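Local coordinates for uncharacterized protein conserved in bacteria (Streptococcus suis, PDB 4FZ4), which belongs to a surface antigen that mediates attachment to host cells, and probably binds glycosaminoglycans through this helical domain, at residues Glu8-Val13 and Tyr55-Lys60; Gly21-Val26 and Val82-Arg87; Ala40-Phe45 and Asn74-Gln79; Ala108-Asp113 and Arg132-Ala137. One frame throughout, in Å; residues are numbered along the deposited sequence.

How the interactions relate
Three of the contacts join helices of this mainly helical chain; interaction 1 sets a helix against a loop. Interactions 2 and 3 lie near the chain's centre, 11 Å apart between centres, and touch through Trp42, which meets Leu23, Glu83 and Arg87; both use helix 66-95. Interaction 1, about 20 Å from that centre and opposite interaction 4, is nevertheless mostly buried, while interactions 2, 3 and 4 are partly buried. It shares helix 3-23 with interaction 2. Their chemistry differs: interaction 1 is aliphatic packing edged by an amide, interaction 2 an arginine holding a helix end, interaction 3 rings and an amide beside a nitrate, and interaction 4 a histidine-carboxylate bond flanking small alanines.

Interaction 1 of 4, residues Glu8-Val13 and Tyr55-Lys60; sequences EVQKVV and YASKMK. Unlike the reference sequence in segment 8-13: Val12 (reference Leu).
Val9 and Val13 of helix 3-23 pack against Ala56, at the place where helix 36-55 gives way to the loop leading to helix 66-95 in this helical bundle. One turn apart, the two valines turn the same side of their helix to the loop and meet a single methyl group. Val9 CG1 lies 3.6 Å from Ala56 CB, and Val13 CG2 approaches that CB at 3.8 Å. Different branches do the touching: Val9 uses the one anti to its N (chi1 179°), whereas Val13 uses the one beside its N. Beta-branched side chains suit such a seam, since they are stiff and bring methyls close to the helix surface, while alanine is small enough to let the loop come near. Met59 widens the patch: its chain runs straight through CG and SD and bends only at the last torsion, bringing CE to 4.2 Å from Val9 CG1.

At the margin of these apolar groups lies Gln10. Its chain is bent at chi2 (-65°), which carries the amide across to the backbone of the loop, where NE2 comes within 3.2 Å of Ser57 CA. Further out, helix 66-95 backs the apolar patch, with Phe66 touching both Val9 and Met59 and Leu73 touching Ala56. Ser57 turns its hydroxyl to its own preceding helix and bonds to Met53 O, a return to the backbone common for serine near a helix end. Behind the valines, the bond from Val13 N to Val9 O, 2.9 Å long, belongs to the helical turn that spaces the two side chains.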
# COMPACT_ATOMS: atom_id res chain seq x y z
N GLU A 8 -21.20 7.89 -1.91
CA GLU A 8 -19.86 8.41 -1.70
C GLU A 8 -19.01 7.21 -1.28
O GLU A 8 -17.83 7.11 -1.62
CB GLU A 8 -19.90 9.45 -0.58
CG GLU A 8 -18.64 10.26 -0.41
CD GLU A 8 -18.68 11.15 0.82
OE1 GLU A 8 -17.88 12.10 0.90
OE2 GLU A 8 -19.52 10.88 1.71
N VAL A 9 -19.64 6.30 -0.55
CA VAL A 9 -18.99 5.09 -0.06
C VAL A 9 -18.84 4.02 -1.14
O VAL A 9 -17.74 3.52 -1.38
CB VAL A 9 -19.77 4.49 1.12
CG1 VAL A 9 -19.10 3.22 1.61
CG2 VAL A 9 -19.84 5.50 2.24
N GLN A 10 -19.95 3.65 -1.78
CA GLN A 10 -19.93 2.64 -2.83
C GLN A 10 -18.80 2.95 -3.81
O GLN A 10 -18.16 2.04 -4.33
CB GLN A 10 -21.27 2.60 -3.58
CG GLN A 10 -22.46 2.02 -2.80
CD GLN A 10 -22.30 0.54 -2.45
OE1 GLN A 10 -21.77 -0.24 -3.25
NE2 GLN A 10 -22.77 0.15 -1.26
N LYS A 11 -18.57 4.23 -4.06
CA LYS A 11 -17.52 4.65 -4.97
C LYS A 11 -16.15 4.33 -4.38
O LYS A 11 -15.31 3.70 -5.03
CB LYS A 11 -17.64 6.15 -5.23
CG LYS A 11 -16.79 6.65 -6.38
CD LYS A 11 -16.81 8.17 -6.47
CE LYS A 11 -16.02 8.81 -5.33
NZ LYS A 11 -16.54 8.43 -3.98
N VAL A 12 -15.90 4.75 -3.13
CA VAL A 12 -14.63 4.48 -2.47
C VAL A 12 -14.36 2.99 -2.55
O VAL A 12 -13.22 2.57 -2.77
CB VAL A 12 -14.66 4.91 -0.99
CG1 VAL A 12 -13.31 4.68 -0.35
CG2 VAL A 12 -15.03 6.38 -0.90
N VAL A 13 -15.41 2.18 -2.37
CA VAL A 13 -15.28 0.73 -2.46
C VAL A 13 -14.79 0.37 -3.87
O VAL A 13 -13.80 -0.34 -4.04
CB VAL A 13 -16.64 0.02 -2.22
CG1 VAL A 13 -16.61 -1.41 -2.77
CG2 VAL A 13 -16.93 -0.03 -0.74
N TYR A 55 -19.00 -4.97 3.83
CA TYR A 55 -19.90 -4.33 4.78
C TYR A 55 -20.37 -2.98 4.27
O TYR A 55 -21.55 -2.63 4.41
CB TYR A 55 -19.19 -4.12 6.12
CG TYR A 55 -20.10 -3.64 7.24
CD1 TYR A 55 -20.60 -4.53 8.19
CD2 TYR A 55 -20.49 -2.30 7.34
CE1 TYR A 55 -21.46 -4.11 9.20
CE2 TYR A 55 -21.34 -1.87 8.34
CZ TYR A 55 -21.82 -2.78 9.27
OH TYR A 55 -22.67 -2.36 10.28
N ALA A 56 -19.46 -2.21 3.68
CA ALA A 56 -19.80 -0.89 3.16
C ALA A 56 -20.83 -0.99 2.04
O ALA A 56 -21.38 0.02 1.58
CB ALA A 56 -18.54 -0.17 2.67
N SER A 57 -21.07 -2.22 1.58
CA SER A 57 -22.05 -2.47 0.52
C SER A 57 -23.40 -2.74 1.18
O SER A 57 -24.41 -2.15 0.79
CB SER A 57 -21.60 -3.68 -0.31
OG SER A 57 -20.36 -3.42 -0.95
N LYS A 58 -23.41 -3.64 2.16
CA LYS A 58 -24.63 -3.98 2.89
C LYS A 58 -24.80 -3.01 4.06
O LYS A 58 -25.55 -3.28 5.00
CB LYS A 58 -24.57 -5.41 3.43
CG LYS A 58 -23.60 -5.59 4.59
CD LYS A 58 -23.99 -6.75 5.50
CE LYS A 58 -23.02 -6.86 6.66
NZ LYS A 58 -23.40 -7.88 7.68
N MET A 59 -24.08 -1.89 4.00
CA MET A 59 -24.14 -0.88 5.05
C MET A 59 -25.07 0.25 4.61
O MET A 59 -25.02 0.69 3.46
CB MET A 59 -22.73 -0.32 5.32
CG MET A 59 -22.66 0.79 6.36
SD MET A 59 -20.97 1.40 6.64
CE MET A 59 -20.84 2.62 5.33
N LYS A 60 -25.91 0.71 5.54
CA LYS A 60 -26.85 1.79 5.26
C LYS A 60 -26.47 3.11 5.94
O LYS A 60 -25.87 3.12 7.01
CB LYS A 60 -28.26 1.37 5.66
CG LYS A 60 -28.32 0.61 6.98
CD LYS A 60 -29.65 -0.11 7.13
CE LYS A 60 -29.86 -1.11 5.99
NZ LYS A 60 -28.77 -2.12 5.92

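Interaction 2 of 4, residues Gly21-Val26 and Val82-Arg87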
# COMPACT_ATOMS: atom_id res chain seq x y z
N GLY A 21 -7.23 -4.28 -8.22
CA GLY A 21 -7.11 -4.85 -9.55
C GLY A 21 -5.73 -4.60 -10.12
O GLY A 21 -5.10 -5.50 -10.69
N GLU A 22 -5.24 -3.38 -9.94
CA GLU A 22 -3.92 -3.01 -10.42
C GLU A 22 -2.80 -3.64 -9.59
O GLU A 22 -1.73 -3.96 -10.10
CB GLU A 22 -3.81 -1.50 -10.44
CG GLU A 22 -4.91 -0.88 -11.28
CD GLU A 22 -4.79 0.62 -11.43
OE1 GLU A 22 -4.98 1.34 -10.44
OE2 GLU A 22 -4.48 1.06 -12.56
N LEU A 23 -3.06 -3.81 -8.29
CA LEU A 23 -2.07 -4.42 -7.41
C LEU A 23 -1.84 -5.82 -7.95
O LEU A 23 -0.71 -6.33 -7.95
CB LEU A 23 -2.63 -4.51 -5.98
CG LEU A 23 -1.73 -4.63 -4.74
CD1 LEU A 23 -2.14 -5.87 -3.97
CD2 LEU A 23 -0.25 -4.67 -5.09
N ASP A 24 -2.91 -6.44 -8.42
CA ASP A 24 -2.85 -7.79 -8.97
C ASP A 24 -1.92 -7.94 -10.17
O ASP A 24 -1.48 -9.04 -10.47
CB ASP A 24 -4.24 -8.27 -9.35
CG ASP A 24 -4.68 -9.46 -8.53
OD1 ASP A 24 -4.90 -9.29 -7.32
OD2 ASP A 24 -4.79 -10.57 -9.11
N LYS A 25 -1.63 -6.84 -10.85
CA LYS A 25 -0.73 -6.89 -12.00
C LYS A 25 0.72 -6.83 -11.54
O LYS A 25 1.64 -7.26 -12.24
CB LYS A 25 -1.01 -5.73 -12.96
CG LYS A 25 -2.17 -5.95 -13.90
CD LYS A 25 -3.47 -6.21 -13.16
CE LYS A 25 -4.64 -6.22 -14.12
NZ LYS A 25 -4.70 -4.94 -14.90
N VAL A 26 0.93 -6.28 -10.35
CA VAL A 26 2.27 -6.16 -9.80
C VAL A 26 2.66 -7.47 -9.12
O VAL A 26 1.97 -7.96 -8.22
CB VAL A 26 2.33 -4.97 -8.79
CG1 VAL A 26 3.75 -4.74 -8.34
CG2 VAL A 26 1.77 -3.71 -9.46
N VAL A 82 1.40 0.76 -0.05
CA VAL A 82 2.60 0.20 0.56
C VAL A 82 2.92 -1.18 -0.02
O VAL A 82 4.05 -1.44 -0.44
CB VAL A 82 2.47 0.13 2.11
CG1 VAL A 82 3.65 -0.60 2.72
CG2 VAL A 82 2.41 1.55 2.66
N GLU A 83 1.93 -2.07 -0.05
CA GLU A 83 2.11 -3.41 -0.60
C GLU A 83 2.60 -3.26 -2.04
O GLU A 83 3.43 -4.03 -2.52
CB GLU A 83 0.78 -4.16 -0.57
CG GLU A 83 0.73 -5.40 -1.43
CD GLU A 83 1.65 -6.51 -0.95
OE1 GLU A 83 2.43 -6.29 0.01
OE2 GLU A 83 1.60 -7.61 -1.54
N ASN A 84 2.08 -2.25 -2.72
CA ASN A 84 2.44 -1.99 -4.11
C ASN A 84 3.91 -1.54 -4.21
O ASN A 84 4.69 -2.10 -4.97
CB ASN A 84 1.51 -0.92 -4.68
CG ASN A 84 1.59 -0.82 -6.19
OD1 ASN A 84 2.67 -0.86 -6.77
ND2 ASN A 84 0.43 -0.68 -6.84
N TYR A 85 4.26 -0.49 -3.46
CA TYR A 85 5.63 -0.01 -3.44
C TYR A 85 6.61 -1.14 -3.13
O TYR A 85 7.62 -1.29 -3.81
CB TYR A 85 5.81 1.07 -2.36
CG TYR A 85 5.12 2.38 -2.67
CD1 TYR A 85 4.65 2.65 -3.97
CD2 TYR A 85 5.00 3.37 -1.70
CE1 TYR A 85 4.09 3.86 -4.28
CE2 TYR A 85 4.43 4.61 -2.01
CZ TYR A 85 3.98 4.84 -3.31
OH TYR A 85 3.47 6.08 -3.66
N ILE A 86 6.30 -1.93 -2.11
CA ILE A 86 7.20 -3.01 -1.75
C ILE A 86 7.31 -4.09 -2.84
O ILE A 86 8.40 -4.61 -3.09
CB ILE A 86 6.81 -3.62 -0.39
CG1 ILE A 86 6.99 -2.55 0.70
CG2 ILE A 86 7.73 -4.81 -0.04
CD1 ILE A 86 6.62 -3.02 2.09
N ARG A 87 6.19 -4.42 -3.49
CA ARG A 87 6.25 -5.40 -4.57
C ARG A 87 7.17 -4.88 -5.66
O ARG A 87 7.90 -5.66 -6.26
CB ARG A 87 4.87 -5.67 -5.17
CG ARG A 87 4.05 -6.70 -4.39
CD ARG A 87 2.79 -7.10 -5.12
NE ARG A 87 1.78 -7.57 -4.18
CZ ARG A 87 0.59 -8.07 -4.53
NH1 ARG A 87 0.26 -8.17 -5.81
NH2 ARG A 87 -0.27 -8.44 -3.59
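Leu23 sets both methyls over one face of the Arg87 guanidinium, the two side chains crossing at about a right angle. CD2 stands 3.4 Å above the guanidinium plane, over its centre, while CD1 approaches NH2 at 3.2 Å on that same face. The flat cation can accept an aliphatic cover there because its N-H groups point outward within its plane. One of them, on NH1, reaches Val26 O at 3.0 Å, with a fairly straight N-H...O angle of 158° and the donor nearly in line with the C=O bond. On another edge of the group, NE and NH2 both grip Glu83 OE2, at 2.6 and 2.9 Å, in a side-on salt bridge one turn back on the same helix. Bonds at two edges fix the rotation of the guanidinium and hold its face to Leu23.

Val26 meets the aliphatic part of this arginine: CG1 is 3.5 Å from Arg87 CB, and CG2 leans toward Asn84, whose OD1 bonds to Gln88. A type I turn runs from Leu23 to Val26, and the arginine, extended from CG to NE, is long enough to reach the carbonyl of its last residue.

Helix 3-23 thus finishes against the middle of helix 66-95. Trp42 of helix 36-55 packs on Leu23 and Glu83, Tyr29 OH bonds to the other carboxylate oxygen, Glu83 OE1, and Tyr85 faces helix 123-152.

Interaction 3 of 4, residues Ala40-Phe45 and Asn74-Gln79. With NO3 (nitrate ion), chain D.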
# COMPACT_ATOMS: atom_id res chain seq x y z
N ALA A 40 2.71 -11.07 5.80
CA ALA A 40 1.67 -11.38 6.78
C ALA A 40 0.90 -10.13 7.14
O ALA A 40 -0.29 -10.19 7.48
CB ALA A 40 2.29 -12.00 8.03
N LEU A 41 1.57 -8.98 7.10
CA LEU A 41 0.90 -7.72 7.42
C LEU A 41 -0.12 -7.42 6.33
O LEU A 41 -1.29 -7.15 6.61
CB LEU A 41 1.93 -6.59 7.52
CG LEU A 41 1.43 -5.32 8.20
CD1 LEU A 41 0.92 -5.67 9.59
CD2 LEU A 41 2.56 -4.29 8.27
N TRP A 42 0.32 -7.47 5.08
CA TRP A 42 -0.58 -7.22 3.96
C TRP A 42 -1.75 -8.21 3.99
O TRP A 42 -2.90 -7.84 3.73
CB TRP A 42 0.18 -7.36 2.64
CG TRP A 42 -0.74 -7.36 1.46
CD1 TRP A 42 -0.85 -8.33 0.50
CD2 TRP A 42 -1.73 -6.37 1.14
NE1 TRP A 42 -1.85 -8.01 -0.38
CE2 TRP A 42 -2.41 -6.82 -0.01
CE3 TRP A 42 -2.11 -5.16 1.73
CZ2 TRP A 42 -3.44 -6.09 -0.60
CZ3 TRP A 42 -3.14 -4.43 1.14
CH2 TRP A 42 -3.80 -4.90 -0.01
N GLU A 43 -1.46 -9.47 4.30
CA GLU A 43 -2.47 -10.52 4.37
C GLU A 43 -3.60 -10.10 5.29
O GLU A 43 -4.77 -10.35 5.00
CB GLU A 43 -1.85 -11.81 4.91
CG GLU A 43 -2.13 -13.05 4.10
CD GLU A 43 -0.94 -13.49 3.29
OE1 GLU A 43 -0.54 -12.75 2.37
OE2 GLU A 43 -0.39 -14.58 3.58
N GLU A 44 -3.24 -9.47 6.40
CA GLU A 44 -4.20 -9.02 7.39
C GLU A 44 -4.99 -7.82 6.91
O GLU A 44 -6.21 -7.76 7.07
CB GLU A 44 -3.48 -8.66 8.70
CG GLU A 44 -2.75 -9.83 9.30
CD GLU A 44 -3.67 -11.01 9.59
OE1 GLU A 44 -4.48 -10.90 10.53
OE2 GLU A 44 -3.58 -12.03 8.87
N PHE A 45 -4.29 -6.84 6.34
CA PHE A 45 -4.97 -5.65 5.83
C PHE A 45 -5.93 -6.09 4.72
O PHE A 45 -7.03 -5.53 4.58
CB PHE A 45 -3.96 -4.63 5.27
CG PHE A 45 -3.04 -4.02 6.32
CD1 PHE A 45 -3.52 -3.63 7.56
CD2 PHE A 45 -1.70 -3.80 6.04
CE1 PHE A 45 -2.68 -3.03 8.51
CE2 PHE A 45 -0.85 -3.20 6.98
CZ PHE A 45 -1.35 -2.81 8.22
N ASN A 74 -10.39 4.20 3.87
CA ASN A 74 -9.34 5.15 3.55
C ASN A 74 -7.95 4.61 3.91
O ASN A 74 -7.02 4.74 3.12
CB ASN A 74 -9.56 6.47 4.28
CG ASN A 74 -10.77 7.21 3.78
OD1 ASN A 74 -10.97 7.36 2.57
ND2 ASN A 74 -11.59 7.70 4.70
N ASP A 75 -7.82 4.01 5.08
CA ASP A 75 -6.51 3.48 5.47
C ASP A 75 -6.12 2.34 4.53
O ASP A 75 -4.95 2.22 4.16
CB ASP A 75 -6.53 2.98 6.93
CG ASP A 75 -6.83 4.09 7.94
OD1 ASP A 75 -6.72 5.29 7.59
OD2 ASP A 75 -7.17 3.76 9.10
N PHE A 76 -7.09 1.54 4.13
CA PHE A 76 -6.84 0.41 3.24
C PHE A 76 -6.13 0.87 1.97
O PHE A 76 -5.16 0.25 1.51
CB PHE A 76 -8.16 -0.29 2.90
CG PHE A 76 -7.98 -1.60 2.19
CD1 PHE A 76 -6.88 -2.41 2.46
CD2 PHE A 76 -8.91 -2.03 1.25
CE1 PHE A 76 -6.70 -3.62 1.79
CE2 PHE A 76 -8.74 -3.24 0.58
CZ PHE A 76 -7.63 -4.03 0.85
N LYS A 77 -6.62 1.96 1.40
CA LYS A 77 -6.05 2.51 0.19
C LYS A 77 -4.54 2.74 0.37
O LYS A 77 -3.74 2.37 -0.49
CB LYS A 77 -6.77 3.82 -0.14
CG LYS A 77 -6.09 4.68 -1.17
CD LYS A 77 -6.79 6.03 -1.28
CE LYS A 77 -6.01 6.96 -2.19
NZ LYS A 77 -6.59 8.32 -2.23
N TYR A 78 -4.15 3.33 1.50
CA TYR A 78 -2.74 3.57 1.77
C TYR A 78 -1.98 2.28 2.05
O TYR A 78 -0.78 2.20 1.77
CB TYR A 78 -2.61 4.57 2.93
CG TYR A 78 -3.09 5.94 2.52
CD1 TYR A 78 -2.34 6.72 1.64
CD2 TYR A 78 -4.34 6.42 2.92
CE1 TYR A 78 -2.83 7.94 1.15
CE2 TYR A 78 -4.84 7.64 2.44
CZ TYR A 78 -4.08 8.39 1.56
OH TYR A 78 -4.55 9.60 1.09
N GLN A 79 -2.67 1.28 2.57
CA GLN A 79 -2.04 -0.01 2.83
C GLN A 79 -1.80 -0.70 1.50
O GLN A 79 -0.82 -1.42 1.32
CB GLN A 79 -2.94 -0.88 3.72
CG GLN A 79 -3.16 -0.28 5.09
CD GLN A 79 -4.35 -0.86 5.82
OE1 GLN A 79 -4.62 -0.46 6.96
NE2 GLN A 79 -5.07 -1.78 5.18
N NO3 D . -8.04 -2.27 6.35
O1 NO3 D . -7.17 -3.28 5.86
O2 NO3 D . -9.33 -2.10 5.78
O3 NO3 D . -7.62 -1.43 7.42
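Gln79 reaches across from helix 66-95 and lies over the ring of Phe45 on helix 36-55, where the two helical segments run nearly antiparallel, their axes at 149° and 10.9 Å apart. Its CB stands 3.9 Å from Phe45 CD2. Beyond it, CG makes a CH-pi contact, 3.9 Å from the ring centroid and almost along the ring normal. The chain then runs extended beyond CG, and CD lies 3.3 Å above the ring plane, displaced toward the rim, with amide and ring planes 23° apart and stacked. At the tip the atoms part: OE1 lies near CD1 and CE1 of the ring, whereas NE2 sits close to Phe45 CB and directs an N-H to O1 of a nitrate ion at 2.7 Å, with an angle of 157° at the hydrogen. A long side chain with a flat end suits this place because it can offer methylenes and an amide face to a ring and still donate a bond beyond it.

Beside this stack Phe76 meets Trp42 rim to rim, CE1 to CH2 at 3.6 Å, with planes nearly parallel and neither ring over the other's face. The same CE1 lies 3.4 Å from Phe45 O. Leu16 and Leu20 of helix 3-23 pack on Phe76, closing a three-helix interior.

The nitrate probably came from the crystallisation liquor. The neutral amide of Gln79 gives it one N-H while keeping its face on the Phe45 ring, so the bond says nothing firm about a natural ligand.

Interaction 4 of 4, residues Ala108-Asp113 and Arg132-Ala137; sequences AHLKQD and REASEA
The end of helix 100-110 is fastened to the long helix 123-152 by a histidine-carboxylate hydrogen bond with small-residue packing beside it. His109 ND1 donates to Glu133 OE1 at 2.9 Å, and the bond is almost straight, 171° at the hydrogen. The oxygen lies in the imidazole plane and receives the proton on its anti lone pair, the one turned away from OE2; ring and carboxylate planes are nearly perpendicular, 81° apart. Glutamate suits the distance: its chain is fully extended, with CG anti to the backbone N (chi1 -171°), and spans the gap between the helices. With ND1 as donor, the carboxylate would be expected to stabilise a positive charge on the ring, should it take a second proton. Lys116 forms a long, weak ion pair with the same oxygen.

One turn further along helix 123-152, the methyl of Ala137 fits against the histidine, 3.5 Å from His109 CB. Ala134, about one turn earlier, lets Leu110 come in: CD2 of the leucine is 3.6 Å from Ala134 CB, and its CD1 branch points toward Ala137. Alanines here keep the long helix narrow, so that the two backbones draw close; the CA atoms of Leu110 and Ala134 are 5.8 Å apart. Tyr129 bonds to His109 O, and Val89 of helix 66-95 packs on Leu110.

In the chain after Leu110, Gln112 NE2 turns back to Leu110 O at 3.0 Å. Alanines at the closest approach of two helices, with a larger apolar side chain packed on them, are a common feature of tightly packed helical bundles.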
# COMPACT_ATOMS: atom_id res chain seq x y z
N ALA A 108 15.69 2.24 4.81
CA ALA A 108 15.43 3.44 5.58
C ALA A 108 13.99 3.94 5.55
O ALA A 108 13.49 4.44 6.55
CB ALA A 108 16.36 4.55 5.11
N HIS A 109 13.31 3.80 4.41
CA HIS A 109 11.97 4.37 4.29
C HIS A 109 10.78 3.49 3.95
O HIS A 109 9.65 3.90 4.17
CB HIS A 109 12.01 5.49 3.25
CG HIS A 109 13.07 6.52 3.51
ND1 HIS A 109 13.05 7.35 4.62
CD2 HIS A 109 14.15 6.89 2.79
CE1 HIS A 109 14.08 8.18 4.56
NE2 HIS A 109 14.76 7.92 3.46
N LEU A 110 11.00 2.29 3.43
CA LEU A 110 9.87 1.45 3.05
C LEU A 110 9.76 0.12 3.77
O LEU A 110 8.66 -0.31 4.11
CB LEU A 110 9.88 1.22 1.54
CG LEU A 110 9.90 2.50 0.69
CD1 LEU A 110 10.52 2.23 -0.67
CD2 LEU A 110 8.49 3.05 0.56
N LYS A 111 10.89 -0.53 4.01
CA LYS A 111 10.88 -1.82 4.68
C LYS A 111 10.03 -1.79 5.93
O LYS A 111 10.21 -0.93 6.78
CB LYS A 111 12.30 -2.27 5.03
CG LYS A 111 12.34 -3.64 5.68
CD LYS A 111 13.75 -4.13 5.96
CE LYS A 111 13.70 -5.50 6.63
NZ LYS A 111 15.05 -6.08 6.87
N GLN A 112 9.11 -2.74 6.03
CA GLN A 112 8.21 -2.86 7.17
C GLN A 112 8.76 -3.87 8.17
O GLN A 112 9.13 -4.99 7.80
CB GLN A 112 6.82 -3.33 6.71
CG GLN A 112 6.17 -2.42 5.67
CD GLN A 112 5.69 -1.12 6.26
OE1 GLN A 112 4.84 -1.10 7.15
NE2 GLN A 112 6.23 -0.01 5.76
N ASP A 113 8.82 -3.48 9.44
CA ASP A 113 9.33 -4.33 10.52
C ASP A 113 8.59 -4.05 11.81
O ASP A 113 8.03 -2.97 11.99
CB ASP A 113 10.83 -4.08 10.73
CG ASP A 113 11.71 -5.06 9.97
OD1 ASP A 113 12.93 -4.80 9.86
OD2 ASP A 113 11.20 -6.10 9.49
N ARG A 132 4.18 10.93 1.82
CA ARG A 132 5.45 11.62 1.95
C ARG A 132 6.65 10.71 2.01
O ARG A 132 7.20 10.34 0.98
CB ARG A 132 5.42 12.53 3.18
CG ARG A 132 4.59 13.77 2.96
CD ARG A 132 4.59 14.66 4.19
NE ARG A 132 4.02 15.97 3.89
CZ ARG A 132 4.60 16.89 3.13
NH1 ARG A 132 5.80 16.66 2.59
NH2 ARG A 132 3.99 18.05 2.91
N GLU A 133 7.07 10.33 3.21
CA GLU A 133 8.25 9.49 3.34
C GLU A 133 8.31 8.33 2.33
O GLU A 133 9.27 8.21 1.58
CB GLU A 133 8.38 8.96 4.76
CG GLU A 133 9.72 8.25 4.97
CD GLU A 133 9.89 7.68 6.36
OE1 GLU A 133 10.93 7.05 6.60
OE2 GLU A 133 8.98 7.86 7.20
N ALA A 134 7.29 7.49 2.32
CA ALA A 134 7.28 6.35 1.41
C ALA A 134 7.31 6.74 -0.09
O ALA A 134 8.11 6.19 -0.85
CB ALA A 134 6.07 5.47 1.70
N SER A 135 6.45 7.67 -0.50
CA SER A 135 6.41 8.06 -1.91
C SER A 135 7.69 8.73 -2.36
O SER A 135 8.14 8.54 -3.49
CB SER A 135 5.22 8.97 -2.19
OG SER A 135 4.01 8.26 -1.99
N GLU A 136 8.28 9.52 -1.46
CA GLU A 136 9.53 10.21 -1.76
C GLU A 136 10.60 9.17 -2.08
O GLU A 136 11.24 9.23 -3.13
CB GLU A 136 9.99 11.03 -0.56
CG GLU A 136 8.97 12.02 -0.01
CD GLU A 136 8.95 13.33 -0.76
OE1 GLU A 136 9.14 13.31 -1.99
OE2 GLU A 136 8.73 14.38 -0.11
N ALA A 137 10.79 8.22 -1.17
CA ALA A 137 11.81 7.19 -1.34
C ALA A 137 11.56 6.35 -2.59
O ALA A 137 12.50 5.90 -3.25
CB ALA A 137 11.85 6.30 -0.11